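Kojibiose phosphorylase (Gut metagenome, PDB 6W0P) belongs to glycoside hydrolase family 65, whose chains join a beta-sandwich N-terminal domain, a helical barrel catalytic domain and a small C-terminal beta domain. Local coordinates at residues Asn133-Lys138 and Glu160-Thr165; Met474-Phe479 and Gln587-Met592; Thr331-Ala336 and Gly346-Asp351. All coordinates share one frame; numbering follows the deposited sequence.

Contact 1: Asn133-Lys138 and Glu160-Thr165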
loop_
_atom_site.group_PDB
_atom_site.type_symbol
_atom_site.label_atom_id
_atom_site.label_comp_id
_atom_site.label_asym_id
_atom_site.label_seq_id
_atom_site.Cartn_x
_atom_site.Cartn_y
_atom_site.Cartn_z
ATOM N N ASN A 133 27.463 -48.380 -10.172
ATOM C CA ASN A 133 27.710 -49.645 -10.918
ATOM C C ASN A 133 28.372 -50.646 -9.971
ATOM O O ASN A 133 27.687 -51.100 -9.023
ATOM C CB ASN A 133 28.465 -49.378 -12.223
ATOM C CG ASN A 133 27.604 -48.627 -13.212
ATOM O OD1 ASN A 133 26.378 -48.695 -13.134
ATOM N ND2 ASN A 133 28.222 -47.886 -14.112
ATOM N N GLN A 134 29.639 -50.972 -10.214
ATOM C CA GLN A 134 30.339 -52.073 -9.504
ATOM C C GLN A 134 31.232 -51.474 -8.413
ATOM O O GLN A 134 31.894 -52.244 -7.741
ATOM C CB GLN A 134 31.154 -52.929 -10.487
ATOM C CG GLN A 134 30.351 -53.471 -11.669
ATOM C CD GLN A 134 29.006 -54.031 -11.265
ATOM O OE1 GLN A 134 27.953 -53.498 -11.626
ATOM N NE2 GLN A 134 29.031 -55.104 -10.486
ATOM N N ALA A 135 31.250 -50.148 -8.291
ATOM C CA ALA A 135 32.219 -49.375 -7.484
ATOM C C ALA A 135 31.517 -48.768 -6.273
ATOM O O ALA A 135 30.339 -48.369 -6.398
ATOM C CB ALA A 135 32.860 -48.292 -8.319
ATOM N N LYS A 136 32.237 -48.730 -5.154
ATOM C CA LYS A 136 31.954 -47.867 -3.983
ATOM C C LYS A 136 33.059 -46.802 -3.917
ATOM O O LYS A 136 34.245 -47.182 -3.684
ATOM C CB LYS A 136 31.880 -48.714 -2.710
ATOM C CG LYS A 136 30.822 -49.795 -2.761
ATOM C CD LYS A 136 30.519 -50.393 -1.423
ATOM C CE LYS A 136 29.755 -51.695 -1.572
ATOM N NZ LYS A 136 29.169 -52.145 -0.287
ATOM N N ILE A 137 32.698 -45.537 -4.176
ATOM C CA ILE A 137 33.639 -44.384 -4.135
ATOM C C ILE A 137 33.302 -43.490 -2.929
ATOM O O ILE A 137 32.219 -42.858 -2.896
ATOM C CB ILE A 137 33.624 -43.632 -5.467
ATOM C CG1 ILE A 137 33.519 -44.596 -6.659
ATOM C CG2 ILE A 137 34.845 -42.728 -5.568
ATOM C CD1 ILE A 137 33.618 -43.927 -8.005
ATOM N N LYS A 138 34.200 -43.473 -1.949
ATOM C CA LYS A 138 34.137 -42.548 -0.788
ATOM C C LYS A 138 34.616 -41.161 -1.245
ATOM O O LYS A 138 35.769 -41.028 -1.707
ATOM C CB LYS A 138 34.942 -43.127 0.373
ATOM C CG LYS A 138 34.520 -42.596 1.733
ATOM C CD LYS A 138 35.617 -42.698 2.761
ATOM C CE LYS A 138 35.348 -41.877 4.003
ATOM N NZ LYS A 138 36.564 -41.840 4.843
ATOM N N GLU A 160 38.020 -42.104 -2.993
ATOM C CA GLU A 160 38.605 -43.427 -2.651
ATOM C C GLU A 160 37.657 -44.523 -3.132
ATOM O O GLU A 160 36.607 -44.721 -2.478
ATOM C CB GLU A 160 38.907 -43.569 -1.159
ATOM C CG GLU A 160 39.623 -44.880 -0.841
ATOM C CD GLU A 160 40.266 -44.972 0.537
ATOM O OE1 GLU A 160 40.425 -43.916 1.193
ATOM O OE2 GLU A 160 40.590 -46.110 0.956
ATOM N N SER A 161 38.033 -45.198 -4.226
ATOM C CA SER A 161 37.270 -46.305 -4.855
ATOM C C SER A 161 37.700 -47.641 -4.255
ATOM O O SER A 161 38.910 -47.818 -4.032
ATOM C CB SER A 161 37.461 -46.309 -6.347
ATOM O OG SER A 161 36.501 -47.155 -6.960
ATOM N N ASP A 162 36.751 -48.543 -4.005
ATOM C CA ASP A 162 37.048 -49.936 -3.559
ATOM C C ASP A 162 37.540 -50.774 -4.756
ATOM O O ASP A 162 38.118 -51.828 -4.502
ATOM C CB ASP A 162 35.868 -50.583 -2.809
ATOM C CG ASP A 162 34.618 -50.853 -3.646
ATOM O OD1 ASP A 162 34.542 -50.344 -4.808
ATOM O OD2 ASP A 162 33.715 -51.570 -3.140
ATOM N N ILE A 163 37.343 -50.345 -6.007
ATOM C CA ILE A 163 37.904 -51.037 -7.217
ATOM C C ILE A 163 38.625 -50.022 -8.095
ATOM O O ILE A 163 38.301 -48.845 -8.008
ATOM C CB ILE A 163 36.831 -51.770 -8.049
ATOM C CG1 ILE A 163 35.767 -50.809 -8.579
ATOM C CG2 ILE A 163 36.206 -52.918 -7.273
ATOM C CD1 ILE A 163 34.785 -51.445 -9.530
ATOM N N ASP A 164 39.531 -50.496 -8.948
ATOM C CA ASP A 164 40.074 -49.717 -10.096
ATOM C C ASP A 164 38.893 -49.225 -10.940
ATOM O O ASP A 164 38.058 -50.062 -11.332
ATOM C CB ASP A 164 41.054 -50.537 -10.945
ATOM C CG ASP A 164 42.365 -50.856 -10.247
ATOM O OD1 ASP A 164 42.730 -50.120 -9.309
ATOM O OD2 ASP A 164 43.006 -51.852 -10.627
ATOM N N THR A 165 38.803 -47.914 -11.162
ATOM C CA THR A 165 37.806 -47.298 -12.077
ATOM C C THR A 165 38.280 -45.902 -12.490
ATOM O O THR A 165 39.242 -45.360 -11.875
ATOM C CB THR A 165 36.415 -47.230 -11.432
ATOM O OG1 THR A 165 35.496 -46.823 -12.445
ATOM C CG2 THR A 165 36.338 -46.268 -10.259
#
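Lys136 and Asp162 meet where strand 135-145 begins and strand 152-161 ends. The backbone N of Lys136 gives a nearly straight hydrogen bond (173°) to Asp162 OD1, 2.8 Å away and approached from above the carboxylate plane, while Asp162 N returns a bond to Lys136 O. Aspartate suits this place because its short side chain, with CG tucked between backbone N and carbonyl carbon (chi1 67°), folds back to offer an acceptor where the pairing of main chains ceases. Its other oxygen, OD2, lies 3.4 Å from Lys136 CG, on the aliphatic part of the lysine, whose ammonium stays 5.4 Å from OD2 at NZ. Next along, Ile163 sets CG1 against Ala135 CB at 3.9 Å; a methyl is all that Ala135 presents to the branched chain. Ser161 OG bonds to Ile163 O at 2.7 Å, in the carbonyl plane on a lone pair, which holds the departing chain in a bend. Further out, Lys138 and Glu160 form a hydrogen-bonded pair, each N reaching the other's O. Thr129 and Leu131 of strand 123-132 touch Lys136, and Leu239 lies against Ile137 and Ser161. The arrangement is the open end of the antiparallel hairpin 135-145/152-161 in the N-terminal beta-sandwich.

Contact 2: Met474-Phe479 and Gln587-Met592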
loop_
_atom_site.group_PDB
_atom_site.type_symbol
_atom_site.label_atom_id
_atom_site.label_comp_id
_atom_site.label_asym_id
_atom_site.label_seq_id
_atom_site.Cartn_x
_atom_site.Cartn_y
_atom_site.Cartn_z
ATOM N N MET A 474 5.451 5.624 13.688
ATOM C CA MET A 474 5.397 4.246 14.195
ATOM C C MET A 474 6.692 4.009 14.968
ATOM O O MET A 474 7.776 4.306 14.401
ATOM C CB MET A 474 5.293 3.261 13.024
ATOM C CG MET A 474 5.459 1.821 13.436
ATOM S SD MET A 474 5.444 0.638 12.061
ATOM C CE MET A 474 3.716 0.651 11.602
ATOM N N GLY A 475 6.578 3.491 16.195
ATOM C CA GLY A 475 7.727 3.110 17.021
ATOM C C GLY A 475 8.175 1.711 16.638
ATOM O O GLY A 475 7.716 1.166 15.638
ATOM N N PRO A 476 9.077 1.076 17.418
ATOM C CA PRO A 476 9.421 -0.326 17.170
ATOM C C PRO A 476 8.199 -1.270 17.160
ATOM O O PRO A 476 8.255 -2.248 16.423
ATOM C CB PRO A 476 10.405 -0.660 18.309
ATOM C CG PRO A 476 10.973 0.691 18.735
ATOM C CD PRO A 476 9.839 1.673 18.524
ATOM N N ASP A 477 7.148 -0.971 17.934
ATOM C CA ASP A 477 5.878 -1.746 17.948
ATOM C C ASP A 477 5.156 -1.432 16.640
ATOM O O ASP A 477 4.522 -0.374 16.532
ATOM C CB ASP A 477 4.960 -1.449 19.145
ATOM C CG ASP A 477 3.571 -2.060 18.988
ATOM O OD1 ASP A 477 3.482 -3.054 18.261
ATOM O OD2 ASP A 477 2.567 -1.517 19.562
ATOM N N GLU A 478 5.265 -2.321 15.670
ATOM C CA GLU A 478 4.714 -2.080 14.318
ATOM C C GLU A 478 3.199 -2.239 14.315
ATOM O O GLU A 478 2.608 -2.034 13.240
ATOM C CB GLU A 478 5.371 -3.018 13.310
ATOM C CG GLU A 478 6.868 -2.819 13.256
ATOM C CD GLU A 478 7.556 -3.650 12.200
ATOM O OE1 GLU A 478 6.881 -4.443 11.549
ATOM O OE2 GLU A 478 8.736 -3.462 12.024
ATOM N N PHE A 479 2.590 -2.548 15.452
ATOM C CA PHE A 479 1.125 -2.688 15.561
ATOM C C PHE A 479 0.490 -1.332 15.856
ATOM O O PHE A 479 -0.722 -1.310 16.016
ATOM C CB PHE A 479 0.771 -3.763 16.581
ATOM C CG PHE A 479 1.204 -5.157 16.197
ATOM C CD1 PHE A 479 1.604 -5.469 14.900
ATOM C CD2 PHE A 479 1.123 -6.189 17.126
ATOM C CE1 PHE A 479 1.979 -6.764 14.553
ATOM C CE2 PHE A 479 1.457 -7.490 16.770
ATOM C CZ PHE A 479 1.909 -7.770 15.494
ATOM N N GLN A 587 6.417 -5.939 19.820
ATOM C CA GLN A 587 7.795 -6.068 20.333
ATOM C C GLN A 587 8.057 -4.891 21.257
ATOM O O GLN A 587 7.267 -3.960 21.322
ATOM C CB GLN A 587 8.766 -6.134 19.157
ATOM C CG GLN A 587 8.846 -4.839 18.336
ATOM C CD GLN A 587 9.584 -5.036 17.026
ATOM O OE1 GLN A 587 9.009 -5.453 16.035
ATOM N NE2 GLN A 587 10.866 -4.705 16.999
ATOM N N PRO A 588 9.172 -4.908 22.003
ATOM C CA PRO A 588 9.483 -3.809 22.909
ATOM C C PRO A 588 9.411 -2.444 22.219
ATOM O O PRO A 588 10.037 -2.244 21.187
ATOM C CB PRO A 588 10.899 -4.145 23.374
ATOM C CG PRO A 588 10.939 -5.656 23.287
ATOM C CD PRO A 588 10.158 -5.994 22.035
ATOM N N ASP A 589 8.665 -1.521 22.819
ATOM C CA ASP A 589 8.594 -0.108 22.375
ATOM C C ASP A 589 9.043 0.747 23.568
ATOM O O ASP A 589 10.224 1.127 23.606
ATOM C CB ASP A 589 7.201 0.146 21.792
ATOM C CG ASP A 589 7.111 1.361 20.904
ATOM O OD1 ASP A 589 7.469 2.451 21.409
ATOM O OD2 ASP A 589 6.686 1.213 19.705
ATOM N N VAL A 590 8.186 0.919 24.578
ATOM C CA VAL A 590 8.588 1.562 25.865
ATOM C C VAL A 590 9.771 0.773 26.448
ATOM O O VAL A 590 10.768 1.399 26.882
ATOM C CB VAL A 590 7.415 1.627 26.851
ATOM C CG1 VAL A 590 7.888 1.955 28.267
ATOM C CG2 VAL A 590 6.363 2.606 26.389
ATOM N N LEU A 591 9.659 -0.555 26.490
ATOM C CA LEU A 591 10.657 -1.442 27.152
ATOM C C LEU A 591 11.964 -1.428 26.351
ATOM O O LEU A 591 13.031 -1.718 26.932
ATOM C CB LEU A 591 10.081 -2.856 27.286
ATOM C CG LEU A 591 8.969 -3.032 28.319
ATOM C CD1 LEU A 591 8.782 -4.508 28.655
ATOM C CD2 LEU A 591 9.241 -2.227 29.596
ATOM N N MET A 592 11.889 -1.101 25.060
ATOM C CA MET A 592 13.095 -0.913 24.224
ATOM C C MET A 592 13.895 0.299 24.739
ATOM O O MET A 592 15.081 0.139 24.982
ATOM C CB MET A 592 12.729 -0.688 22.759
ATOM C CG MET A 592 13.914 -0.831 21.855
ATOM S SD MET A 592 14.474 -2.554 21.857
ATOM C CE MET A 592 16.134 -2.348 21.225
HETATM O O HOH W 1 4.688 2.013 17.718
#
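A buried polar contact in the central catalytic domain joins a loop, 474-479, to the start of helix 590-596 and the residues just before it. At its centre the Asp589 carboxylate takes a hydrogen bond from Asp477 N at OD2 (2.8 Å), on the anti side and 28° out of the carboxylate plane. With CG anti to the backbone N (chi1 -161°), Asp589 reaches across the Pro476 ring at about a right angle, its OD2 3.4 Å from Pro476 CD. Proline is compatible with this place: its nitrogen has no hydrogen to offer, and the amide of Asp477 is the one that bonds OD2. The ring also meets backbone, with Pro476 CB 3.3 Å from Pro588 O. Gln587 passes its CG and CD beside Pro476 O, CD 3.1 Å away. A water accepts from Gly475 N and donates to Asp477 O and Asp589 OD2. Asp477 OD1 closes an Asx turn onto Phe479 N and also accepts from Lys586 N, while Gln548 holds its OD2. Asn486 bonds Asp589 OD1, so two N-H donors and a water serve the buried carboxylate. Asp477 OD2 lies only 4.9 Å from Asp589 OD2, and the donors around both acids would probably offset their mutual repulsion.

Contact 3: Thr331-Ala336 and Gly346-Asp351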
loop_
_atom_site.group_PDB
_atom_site.type_symbol
_atom_site.label_atom_id
_atom_site.label_comp_id
_atom_site.label_asym_id
_atom_site.label_seq_id
_atom_site.Cartn_x
_atom_site.Cartn_y
_atom_site.Cartn_z
ATOM N N THR A 331 32.854 0.001 4.709
ATOM C CA THR A 331 31.670 0.120 3.815
ATOM C C THR A 331 30.850 -1.180 3.859
ATOM O O THR A 331 29.953 -1.346 3.003
ATOM C CB THR A 331 32.088 0.517 2.385
ATOM O OG1 THR A 331 32.856 -0.539 1.801
ATOM C CG2 THR A 331 32.905 1.791 2.356
ATOM N N ASN A 332 31.133 -2.087 4.788
ATOM C CA ASN A 332 30.381 -3.367 4.920
ATOM C C ASN A 332 29.424 -3.243 6.100
ATOM O O ASN A 332 29.710 -2.454 7.007
ATOM C CB ASN A 332 31.285 -4.588 5.095
ATOM C CG ASN A 332 31.846 -5.123 3.796
ATOM O OD1 ASN A 332 31.405 -4.728 2.717
ATOM N ND2 ASN A 332 32.832 -6.000 3.888
ATOM N N THR A 333 28.334 -4.009 6.087
ATOM C CA THR A 333 27.374 -4.049 7.210
ATOM C C THR A 333 26.856 -5.478 7.373
ATOM O O THR A 333 27.161 -6.335 6.531
ATOM C CB THR A 333 26.235 -3.043 6.999
ATOM O OG1 THR A 333 25.467 -2.939 8.202
ATOM C CG2 THR A 333 25.322 -3.450 5.872
ATOM N N ILE A 334 26.093 -5.693 8.434
ATOM C CA ILE A 334 25.458 -6.994 8.769
ATOM C C ILE A 334 24.048 -7.000 8.160
ATOM O O ILE A 334 23.249 -6.106 8.507
ATOM C CB ILE A 334 25.441 -7.171 10.300
ATOM C CG1 ILE A 334 26.857 -7.078 10.875
ATOM C CG2 ILE A 334 24.741 -8.453 10.689
ATOM C CD1 ILE A 334 26.954 -7.313 12.351
ATOM N N GLY A 335 23.757 -7.971 7.297
ATOM C CA GLY A 335 22.385 -8.283 6.856
ATOM C C GLY A 335 21.587 -9.037 7.928
ATOM O O GLY A 335 22.179 -9.802 8.719
ATOM N N ALA A 336 20.265 -8.886 7.903
ATOM C CA ALA A 336 19.313 -9.594 8.784
ATOM C C ALA A 336 19.481 -11.124 8.723
ATOM O O ALA A 336 19.037 -11.777 9.692
ATOM C CB ALA A 336 17.905 -9.197 8.426
ATOM N N GLY A 346 20.125 -9.052 2.218
ATOM C CA GLY A 346 21.393 -8.638 2.829
ATOM C C GLY A 346 21.265 -7.255 3.427
ATOM O O GLY A 346 22.350 -6.596 3.618
ATOM N N HIS A 347 20.022 -6.820 3.697
ATOM C CA HIS A 347 19.705 -5.442 4.185
ATOM C C HIS A 347 20.101 -5.284 5.660
ATOM O O HIS A 347 19.927 -6.241 6.401
ATOM C CB HIS A 347 18.220 -5.086 4.060
ATOM C CG HIS A 347 17.776 -4.808 2.668
ATOM N ND1 HIS A 347 16.439 -4.813 2.320
ATOM C CD2 HIS A 347 18.479 -4.530 1.548
ATOM C CE1 HIS A 347 16.327 -4.550 1.035
ATOM N NE2 HIS A 347 17.581 -4.376 0.535
ATOM N N ALA A 348 20.629 -4.114 6.016
ATOM C CA ALA A 348 20.833 -3.619 7.391
ATOM C C ALA A 348 19.512 -3.033 7.872
ATOM O O ALA A 348 18.822 -2.358 7.062
ATOM C CB ALA A 348 21.912 -2.560 7.439
ATOM N N PHE A 349 19.182 -3.275 9.135
ATOM C CA PHE A 349 18.023 -2.667 9.831
ATOM C C PHE A 349 18.556 -1.958 11.075
ATOM O O PHE A 349 19.752 -2.127 11.398
ATOM C CB PHE A 349 16.973 -3.736 10.148
ATOM C CG PHE A 349 16.358 -4.402 8.943
ATOM C CD1 PHE A 349 17.047 -5.371 8.228
ATOM C CD2 PHE A 349 15.090 -4.047 8.507
ATOM C CE1 PHE A 349 16.469 -5.986 7.127
ATOM C CE2 PHE A 349 14.532 -4.642 7.387
ATOM C CZ PHE A 349 15.214 -5.618 6.705
ATOM N N TRP A 350 17.691 -1.209 11.767
ATOM C CA TRP A 350 18.031 -0.489 13.024
ATOM C C TRP A 350 18.599 -1.472 14.070
ATOM O O TRP A 350 19.310 -0.974 14.970
ATOM C CB TRP A 350 16.791 0.236 13.538
ATOM C CG TRP A 350 15.825 -0.682 14.225
ATOM C CD1 TRP A 350 15.140 -1.732 13.681
ATOM C CD2 TRP A 350 15.436 -0.608 15.605
ATOM N NE1 TRP A 350 14.365 -2.324 14.637
ATOM C CE2 TRP A 350 14.535 -1.665 15.831
ATOM C CE3 TRP A 350 15.786 0.230 16.670
ATOM C CZ2 TRP A 350 13.947 -1.877 17.082
ATOM C CZ3 TRP A 350 15.209 0.017 17.906
ATOM C CH2 TRP A 350 14.319 -1.039 18.118
ATOM N N ASP A 351 18.286 -2.782 13.909
ATOM C CA ASP A 351 18.788 -3.951 14.697
ATOM C C ASP A 351 20.308 -3.929 14.823
ATOM O O ASP A 351 20.807 -4.360 15.881
ATOM C CB ASP A 351 18.558 -5.314 14.013
ATOM C CG ASP A 351 17.119 -5.679 13.732
ATOM O OD1 ASP A 351 16.431 -4.846 13.129
ATOM O OD2 ASP A 351 16.702 -6.797 14.152
HETATM O O HOH W 2 25.288 -7.258 4.042
HETATM O O HOH W 3 20.287 -5.967 10.078
#
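The two loop segments run at 87° to each other and come nearest at a pair of glycines, Gly335 and Gly346, whose CA atoms are 4.2 Å apart. Ala336 N donates to His347 O at 3.1 Å, nearly in line with the carbonyl bond, and Gly335 CA lies 3.2 Å from the same oxygen in a CA-H...O contact. Gly335 suits the crossing because a side chain there would run into Gly346 CA, and Gly346 has a positive phi (64°), a conformation easily reached by a residue without a side chain. The methyl of Ala336 meets the Phe349 ring obliquely (CB to CE1 3.7 Å), and Ala348 CB packs on Thr333, 3.7 Å from OG1. The threonine presents both branches to that methyl, since OG1 stands anti to the backbone N (chi1 -170°) and CG2 takes the place between N and the carbonyl carbon. A water lies in plane at the edge of the Phe349 ring and accepts from Phe349 N at 3.1 Å. His347 NE2 is hydrogen-bonded to His83 O at the start of strand 83-85. Helix 365-376 covers Thr333 with Phe374 and Ile334 with Leu371, while the second segment continues into helix 351-361.

Contact 1 stands apart at the far end of the N-terminal domain, its centre 43 Å from the centre of the chain. The centres of contacts 1 and 3 are 47 Å apart. Between contacts 1 and 2 the centres are 60 Å apart. Contacts 2 and 3 belong together: both lie in the central catalytic domain, their centres 20 Å apart, and they touch through Trp350. Its indole ring puts CH2 3.8 Å from Pro476 CG and also 3.8 Å from Met592 CG, joining the loop before helix 351-361 to both segments of contact 2. By these centre distances contact 3 is the middle member of the three; its own centre lies 6 Å from the chain's centre.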